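Local coordinates for hypothetical protein SO0527 (PDB 2BBE) that is of unknown function but belongs to the antibiotic biosynthesis monooxygenase family, and so may act as an oxidoreductase, at residues Q12-K23 against R60-I71. Numbering follows the deposited sequence. Where two conformers were deposited one is given.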
ATOM      1  N   GLN A  12      10.959 -13.518  -1.372  1.00 12.65           N
ATOM      2  CA  GLN A  12      11.929 -12.464  -1.066  1.00 12.79           C
ATOM      3  C   GLN A  12      11.438 -11.482   0.003  1.00 12.19           C
ATOM      4  O   GLN A  12      12.109 -11.272   1.017  1.00 12.33           O
ATOM      5  CB  GLN A  12      12.354 -11.690  -2.337  1.00 12.32           C
ATOM      6  CG  GLN A  12      13.332 -10.547  -2.029  1.00 13.05           C
ATOM      7  CD  GLN A  12      13.594  -9.617  -3.206  1.00 14.83           C
ATOM      8  OE1 GLN A  12      13.733 -10.078  -4.344  1.00 16.32           O
ATOM      9  NE2 GLN A  12      13.678  -8.288  -2.932  1.00 11.92           N
ATOM     10  N   GLN A  13      10.296 -10.846  -0.251  1.00 11.15           N
ATOM     11  CA  GLN A  13       9.802  -9.793   0.647  1.00 10.86           C
ATOM     12  C   GLN A  13       9.369 -10.380   1.983  1.00 10.28           C
ATOM     13  O   GLN A  13       8.958 -11.549   2.058  1.00 10.94           O
ATOM     14  CB  GLN A  13       8.678  -8.993  -0.020  1.00  9.43           C
ATOM     15  CG  GLN A  13       9.179  -8.205  -1.247  1.00 10.36           C
ATOM     16  CD  GLN A  13       8.065  -7.468  -1.943  1.00 12.65           C
ATOM     17  OE1 GLN A  13       7.129  -7.003  -1.293  1.00 13.45           O
ATOM     18  NE2 GLN A  13       8.148  -7.356  -3.267  1.00 10.83           N
ATOM     19  N   ILE A  14       9.487  -9.580   3.036  1.00  9.71           N
ATOM     20  CA  ILE A  14       9.246 -10.074   4.384  1.00  9.70           C
ATOM     21  C   ILE A  14       8.136  -9.256   5.006  1.00  9.96           C
ATOM     22  O   ILE A  14       8.195  -8.011   5.041  1.00  9.90           O
ATOM     23  CB  ILE A  14      10.525  -9.989   5.280  1.00  9.57           C
ATOM     24  CG1 ILE A  14      11.615 -10.959   4.761  1.00  9.42           C
ATOM     25  CG2 ILE A  14      10.176 -10.259   6.757  1.00  9.82           C
ATOM     26  CD1 ILE A  14      11.245 -12.450   4.871  1.00  8.87           C
ATOM     27  N   VAL A  15       7.118  -9.963   5.471  1.00  9.99           N
ATOM     28  CA  VAL A  15       6.004  -9.341   6.189  1.00  9.73           C
ATOM     29  C   VAL A  15       6.182  -9.637   7.681  1.00 10.19           C
ATOM     30  O   VAL A  15       6.606 -10.733   8.046  1.00  9.70           O
ATOM     31  CB  VAL A  15       4.632  -9.852   5.646  1.00  9.69           C
ATOM     32  CG1 VAL A  15       3.450  -9.499   6.622  1.00  9.17           C
ATOM     33  CG2 VAL A  15       4.368  -9.243   4.240  1.00  9.76           C
ATOM     34  N   CYS A  16       5.893  -8.666   8.534  1.00  9.89           N
ATOM     35  CA  CYS A  16       5.926  -8.919   9.975  1.00 10.66           C
ATOM     36  C   CYS A  16       4.705  -8.341  10.645  1.00 10.26           C
ATOM     37  O   CYS A  16       4.290  -7.196  10.350  1.00 10.30           O
ATOM     38  CB  CYS A  16       7.204  -8.340  10.626  1.00 10.30           C
ATOM     39  SG  CYS A  16       7.303  -8.586  12.432  1.00 12.32           S
ATOM     40  N   VAL A  17       4.114  -9.128  11.538  1.00  9.46           N
ATOM     41  CA  VAL A  17       3.046  -8.636  12.401  1.00  8.87           C
ATOM     42  C   VAL A  17       3.532  -8.769  13.846  1.00  9.04           C
ATOM     43  O   VAL A  17       3.885  -9.867  14.288  1.00  9.60           O
ATOM     44  CB  VAL A  17       1.721  -9.403  12.204  1.00  8.40           C
ATOM     45  CG1 VAL A  17       0.648  -8.879  13.183  1.00  9.64           C
ATOM     46  CG2 VAL A  17       1.221  -9.269  10.736  1.00 10.79           C
ATOM     47  N   ALA A  18       3.564  -7.658  14.569  1.00  8.42           N
ATOM     48  CA  ALA A  18       4.100  -7.648  15.942  1.00  9.13           C
ATOM     49  C   ALA A  18       3.060  -6.984  16.843  1.00  9.76           C
ATOM     50  O   ALA A  18       2.789  -5.777  16.710  1.00  9.91           O
ATOM     51  CB  ALA A  18       5.464  -6.872  15.975  1.00  8.43           C
ATOM     52  N   SER A  19       2.455  -7.773  17.736  1.00 10.16           N
ATOM     53  CA  SER A  19       1.380  -7.283  18.589  1.00 10.41           C
ATOM     54  C   SER A  19       1.878  -7.214  20.008  1.00 10.40           C
ATOM     55  O   SER A  19       2.639  -8.092  20.455  1.00 10.34           O
ATOM     56  CB  SER A  19       0.129  -8.177  18.525  1.00 10.86           C
ATOM     57  OG  SER A  19       0.412  -9.514  18.936  1.00 13.72           O
ATOM     58  N   PHE A  20       1.435  -6.178  20.710  1.00  9.65           N
ATOM     59  CA  PHE A  20       1.859  -5.910  22.080  1.00  9.65           C
ATOM     60  C   PHE A  20       0.652  -5.643  22.937  1.00 10.35           C
ATOM     61  O   PHE A  20      -0.165  -4.773  22.606  1.00  9.42           O
ATOM     62  CB  PHE A  20       2.805  -4.705  22.116  1.00  9.69           C
ATOM     63  CG  PHE A  20       4.008  -4.879  21.235  1.00  9.49           C
ATOM     64  CD1 PHE A  20       5.142  -5.548  21.713  1.00  7.91           C
ATOM     65  CD2 PHE A  20       3.974  -4.458  19.900  1.00  8.23           C
ATOM     66  CE1 PHE A  20       6.248  -5.756  20.886  1.00  9.43           C
ATOM     67  CE2 PHE A  20       5.063  -4.658  19.072  1.00  9.40           C
ATOM     68  CZ  PHE A  20       6.208  -5.303  19.559  1.00  8.31           C
ATOM     69  N   LEU A  21       0.530  -6.397  24.033  1.00 10.19           N
ATOM     70  CA  LEU A  21      -0.575  -6.190  24.977  1.00 10.46           C
ATOM     71  C   LEU A  21      -0.086  -5.355  26.148  1.00 10.79           C
ATOM     72  O   LEU A  21       0.731  -5.832  26.946  1.00 10.91           O
ATOM     73  CB  LEU A  21      -1.093  -7.532  25.506  1.00  9.85           C
ATOM     74  CG  LEU A  21      -2.335  -7.463  26.412  1.00 10.70           C
ATOM     75  CD1 LEU A  21      -3.597  -7.060  25.602  1.00 11.52           C
ATOM     76  CD2 LEU A  21      -2.544  -8.802  27.095  1.00 11.82           C
ATOM     77  N   SER A  22      -0.582  -4.126  26.277  1.00 11.23           N
ATOM     78  CA  SER A  22      -0.088  -3.259  27.344  1.00 12.33           C
ATOM     79  C   SER A  22      -0.535  -3.778  28.724  1.00 13.63           C
ATOM     80  O   SER A  22      -1.536  -4.502  28.854  1.00 12.69           O
ATOM     81  CB  SER A  22      -0.524  -1.799  27.156  1.00 12.76           C
ATOM     82  OG  SER A  22      -1.843  -1.630  27.625  1.00 15.17           O
ATOM     83  N   LYS A  23       0.240  -3.427  29.744  1.00 14.22           N
ATOM     84  CA  LYS A  23      -0.221  -3.551  31.130  1.00 15.62           C
ATOM     85  C   LYS A  23      -1.383  -2.571  31.375  1.00 15.78           C
ATOM     86  O   LYS A  23      -1.565  -1.613  30.605  1.00 14.72           O
ATOM     87  CB  LYS A  23       0.936  -3.244  32.092  1.00 15.49           C
ATOM     88  CG  LYS A  23       2.125  -4.212  31.951  1.00 16.37           C
ATOM     89  CD  LYS A  23       3.321  -3.789  32.810  1.00 17.28           C
ATOM     90  CE  LYS A  23       4.397  -4.914  32.826  1.00 18.56           C
ATOM     91  NZ  LYS A  23       5.248  -4.944  34.082  1.00 22.87           N
ATOM     92  N   ARG A  60      -6.220  -2.659  25.011  1.00 13.02           N
ATOM     93  CA  ARG A  60      -4.805  -2.665  25.462  0.50 12.59           C
ATOM     94  C   ARG A  60      -3.830  -3.165  24.389  1.00 11.77           C
ATOM     95  O   ARG A  60      -2.602  -3.039  24.546  1.00 11.50           O
ATOM     96  CB  ARG A  60      -4.616  -3.474  26.754  0.50 12.11           C
ATOM     97  CG  ARG A  60      -5.104  -2.750  28.024  0.50 13.05           C
ATOM     98  CD  ARG A  60      -4.909  -3.598  29.276  0.50 12.72           C
ATOM     99  NE  ARG A  60      -5.714  -3.091  30.387  0.50 14.19           N
ATOM    100  CZ  ARG A  60      -5.935  -3.732  31.533  0.50 15.30           C
ATOM    101  NH1 ARG A  60      -5.405  -4.929  31.759  0.50 16.38           N
ATOM    102  NH2 ARG A  60      -6.696  -3.166  32.458  0.50 15.18           N
ATOM    103  N   ARG A  61      -4.348  -3.750  23.303  1.00 11.22           N
ATOM    104  CA  ARG A  61      -3.495  -4.299  22.235  0.50 10.24           C
ATOM    105  C   ARG A  61      -3.121  -3.253  21.177  1.00 10.80           C
ATOM    106  O   ARG A  61      -4.013  -2.592  20.619  1.00  9.95           O
ATOM    107  CB  ARG A  61      -4.195  -5.485  21.553  0.50  9.76           C
ATOM    108  CG  ARG A  61      -3.430  -6.052  20.331  0.50  7.05           C
ATOM    109  CD  ARG A  61      -3.841  -7.475  20.021  0.50  4.53           C
ATOM    110  NE  ARG A  61      -3.402  -8.384  21.075  0.50  5.43           N
ATOM    111  CZ  ARG A  61      -4.181  -9.083  21.886  0.50  3.65           C
ATOM    112  NH1 ARG A  61      -5.511  -9.047  21.769  0.50  3.10           N
ATOM    113  NH2 ARG A  61      -3.603  -9.852  22.810  0.50  2.00           N
ATOM    114  N   VAL A  62      -1.825  -3.133  20.889  1.00 10.55           N
ATOM    115  CA  VAL A  62      -1.306  -2.233  19.865  1.00 10.65           C
ATOM    116  C   VAL A  62      -0.415  -3.092  18.945  1.00 11.00           C
ATOM    117  O   VAL A  62       0.424  -3.854  19.450  1.00 11.72           O
ATOM    118  CB  VAL A  62      -0.482  -1.085  20.509  1.00 10.69           C
ATOM    119  CG1 VAL A  62      -0.205   0.007  19.495  1.00 10.24           C
ATOM    120  CG2 VAL A  62      -1.247  -0.466  21.721  1.00 10.83           C
ATOM    121  N   THR A  63      -0.590  -2.985  17.626  1.00 10.00           N
ATOM    122  CA  THR A  63       0.038  -3.929  16.688  1.00  9.88           C
ATOM    123  C   THR A  63       0.674  -3.237  15.488  1.00  9.76           C
ATOM    124  O   THR A  63       0.036  -2.390  14.851  1.00  9.51           O
ATOM    125  CB  THR A  63      -1.022  -4.953  16.184  1.00  9.70           C
ATOM    126  OG1 THR A  63      -1.519  -5.685  17.306  1.00 11.89           O
ATOM    127  CG2 THR A  63      -0.458  -5.930  15.112  1.00  8.48           C
ATOM    128  N   PHE A  64       1.922  -3.601  15.177  1.00  8.92           N
ATOM    129  CA  PHE A  64       2.562  -3.168  13.947  1.00  9.47           C
ATOM    130  C   PHE A  64       2.314  -4.160  12.808  1.00  9.65           C
ATOM    131  O   PHE A  64       2.449  -5.380  12.980  1.00  9.07           O
ATOM    132  CB  PHE A  64       4.101  -3.018  14.134  1.00  9.38           C
ATOM    133  CG  PHE A  64       4.550  -1.609  14.443  1.00 10.31           C
ATOM    134  CD1 PHE A  64       4.315  -0.567  13.531  1.00  9.86           C
ATOM    135  CD2 PHE A  64       5.240  -1.329  15.628  1.00 10.25           C
ATOM    136  CE1 PHE A  64       4.744   0.739  13.814  1.00 10.61           C
ATOM    137  CE2 PHE A  64       5.678  -0.036  15.906  1.00  9.29           C
ATOM    138  CZ  PHE A  64       5.411   0.995  15.017  1.00  9.46           C
ATOM    139  N   VAL A  65       1.997  -3.615  11.638  1.00  9.49           N
ATOM    140  CA  VAL A  65       1.895  -4.378  10.401  1.00 10.08           C
ATOM    141  C   VAL A  65       2.985  -3.844   9.481  1.00 10.55           C
ATOM    142  O   VAL A  65       2.999  -2.646   9.136  1.00  9.83           O
ATOM    143  CB  VAL A  65       0.487  -4.214   9.774  1.00 10.10           C
ATOM    144  CG1 VAL A  65       0.464  -4.753   8.303  1.00 11.20           C
ATOM    145  CG2 VAL A  65      -0.557  -4.927  10.684  1.00 10.86           C
ATOM    146  N   GLU A  66       3.916  -4.723   9.111  1.00 10.38           N
ATOM    147  CA  GLU A  66       5.170  -4.291   8.505  1.00 10.69           C
ATOM    148  C   GLU A  66       5.467  -5.071   7.232  1.00 10.35           C
ATOM    149  O   GLU A  66       5.002  -6.215   7.081  1.00  9.98           O
ATOM    150  CB  GLU A  66       6.344  -4.522   9.491  1.00 11.00           C
ATOM    151  CG  GLU A  66       6.070  -4.129  10.958  1.00 11.80           C
ATOM    152  CD  GLU A  66       7.219  -4.513  11.910  1.00 13.45           C
ATOM    153  OE1 GLU A  66       8.299  -4.948  11.440  1.00 14.06           O
ATOM    154  OE2 GLU A  66       7.042  -4.362  13.145  1.00 18.06           O
ATOM    155  N   LYS A  67       6.270  -4.460   6.358  1.00  9.29           N
ATOM    156  CA  LYS A  67       6.801  -5.130   5.159  0.50  9.09           C
ATOM    157  C   LYS A  67       8.157  -4.533   4.792  1.00  8.85           C
ATOM    158  O   LYS A  67       8.343  -3.306   4.821  1.00  9.04           O
ATOM    159  CB  LYS A  67       5.819  -5.043   3.974  0.50  9.29           C
ATOM    160  CG  LYS A  67       6.056  -6.096   2.874  0.50  8.65           C
ATOM    161  CD  LYS A  67       5.154  -5.901   1.625  0.50  9.01           C
ATOM    162  CE  LYS A  67       3.679  -6.256   1.864  0.50  9.19           C
ATOM    163  NZ  LYS A  67       2.815  -6.134   0.594  0.50  8.44           N
ATOM    164  N   PHE A  68       9.102  -5.410   4.457  1.00  8.53           N
ATOM    165  CA  PHE A  68      10.477  -5.045   4.097  1.00  9.06           C
ATOM    166  C   PHE A  68      10.866  -5.740   2.803  1.00  9.14           C
ATOM    167  O   PHE A  68      10.319  -6.798   2.463  1.00  8.06           O
ATOM    168  CB  PHE A  68      11.467  -5.427   5.220  1.00  9.42           C
ATOM    169  CG  PHE A  68      11.216  -4.686   6.494  1.00 10.45           C
ATOM    170  CD1 PHE A  68      10.294  -5.177   7.427  1.00 11.90           C
ATOM    171  CD2 PHE A  68      11.862  -3.465   6.742  1.00 11.66           C
ATOM    172  CE1 PHE A  68      10.021  -4.464   8.610  1.00 12.24           C
ATOM    173  CE2 PHE A  68      11.599  -2.741   7.906  1.00 10.91           C
ATOM    174  CZ  PHE A  68      10.681  -3.238   8.837  1.00 12.55           C
ATOM    175  N   VAL A  69      11.796  -5.132   2.067  1.00  9.70           N
ATOM    176  CA  VAL A  69      12.155  -5.639   0.738  1.00  9.36           C
ATOM    177  C   VAL A  69      12.728  -7.070   0.790  1.00  9.94           C
ATOM    178  O   VAL A  69      12.621  -7.829  -0.176  1.00  9.17           O
ATOM    179  CB  VAL A  69      13.124  -4.671  -0.002  1.00 10.26           C
ATOM    180  CG1 VAL A  69      12.439  -3.316  -0.257  1.00  8.80           C
ATOM    181  CG2 VAL A  69      14.400  -4.486   0.777  1.00 11.01           C
ATOM    182  N   ASP A  70      13.337  -7.431   1.923  1.00 10.13           N
ATOM    183  CA  ASP A  70      13.933  -8.769   2.087  1.00 10.59           C
ATOM    184  C   ASP A  70      14.362  -8.983   3.521  1.00 10.57           C
ATOM    185  O   ASP A  70      14.222  -8.089   4.338  1.00  9.80           O
ATOM    186  CB  ASP A  70      15.099  -9.030   1.109  1.00 11.34           C
ATOM    187  CG  ASP A  70      16.237  -8.002   1.211  1.00 13.35           C
ATOM    188  OD1 ASP A  70      16.504  -7.425   2.280  1.00 13.29           O
ATOM    189  OD2 ASP A  70      16.893  -7.787   0.170  1.00 18.42           O
ATOM    190  N   ILE A  71      14.860 -10.182   3.827  1.00 10.45           N
ATOM    191  CA  ILE A  71      15.225 -10.509   5.194  1.00 10.74           C
ATOM    192  C   ILE A  71      16.430  -9.668   5.670  1.00 10.51           C
ATOM    193  O   ILE A  71      16.472  -9.265   6.812  1.00 10.38           O
ATOM    194  CB  ILE A  71      15.471 -12.059   5.380  1.00 10.78           C
ATOM    195  CG1 ILE A  71      15.547 -12.426   6.877  1.00 11.72           C
ATOM    196  CG2 ILE A  71      16.720 -12.543   4.585  1.00 10.91           C
ATOM    197  CD1 ILE A  71      14.259 -12.125   7.621  1.00 12.29           C
TER
HETATM  198  O   HOH W   1      14.242 -12.345   2.014  1.00 10.84           O
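Ile14 is gripped by Phe68 through its backbone: its N donates to Phe68 O and its O accepts from Phe68 N at 2.8 Å. Ile14, Arg60 and Glu66 lose the most surface where strands 14-22 and 61-68 pair, their axes 4.6 Å apart and 168° from parallel. Ile14 CG1, turned beside its own N (chi1 -67°), packs 3.5 Å from Ile71 N, where the chain enters helix 71-78. One water joins that same Ile71 N to Gln12 O. Glu66 repeats the reciprocal pairing with Cys16, and its extended side chain carries OE1 to 3.7 Å from Cys16 CB and OE2 to 4.1 Å from Ala18 CB. OE1 also lies in the plane of the Phe68 ring, at its edge. These two strands form the centre of a four-stranded antiparallel sheet with order 2-3-1-4, the ferredoxin-like layout of the dimeric alpha-beta barrel clan. Ile14, Cys16, Glu66 and Phe68 share its helix-covered face, where Phe74 touches the first three. At the far end Ser22 N donates to Arg60 O at 2.9 Å. Arg60 CB lies 3.4 Å from Ser22 OG, an oxygen that also hydrogen-bonds to Thr27 OG1 and Lys23 O.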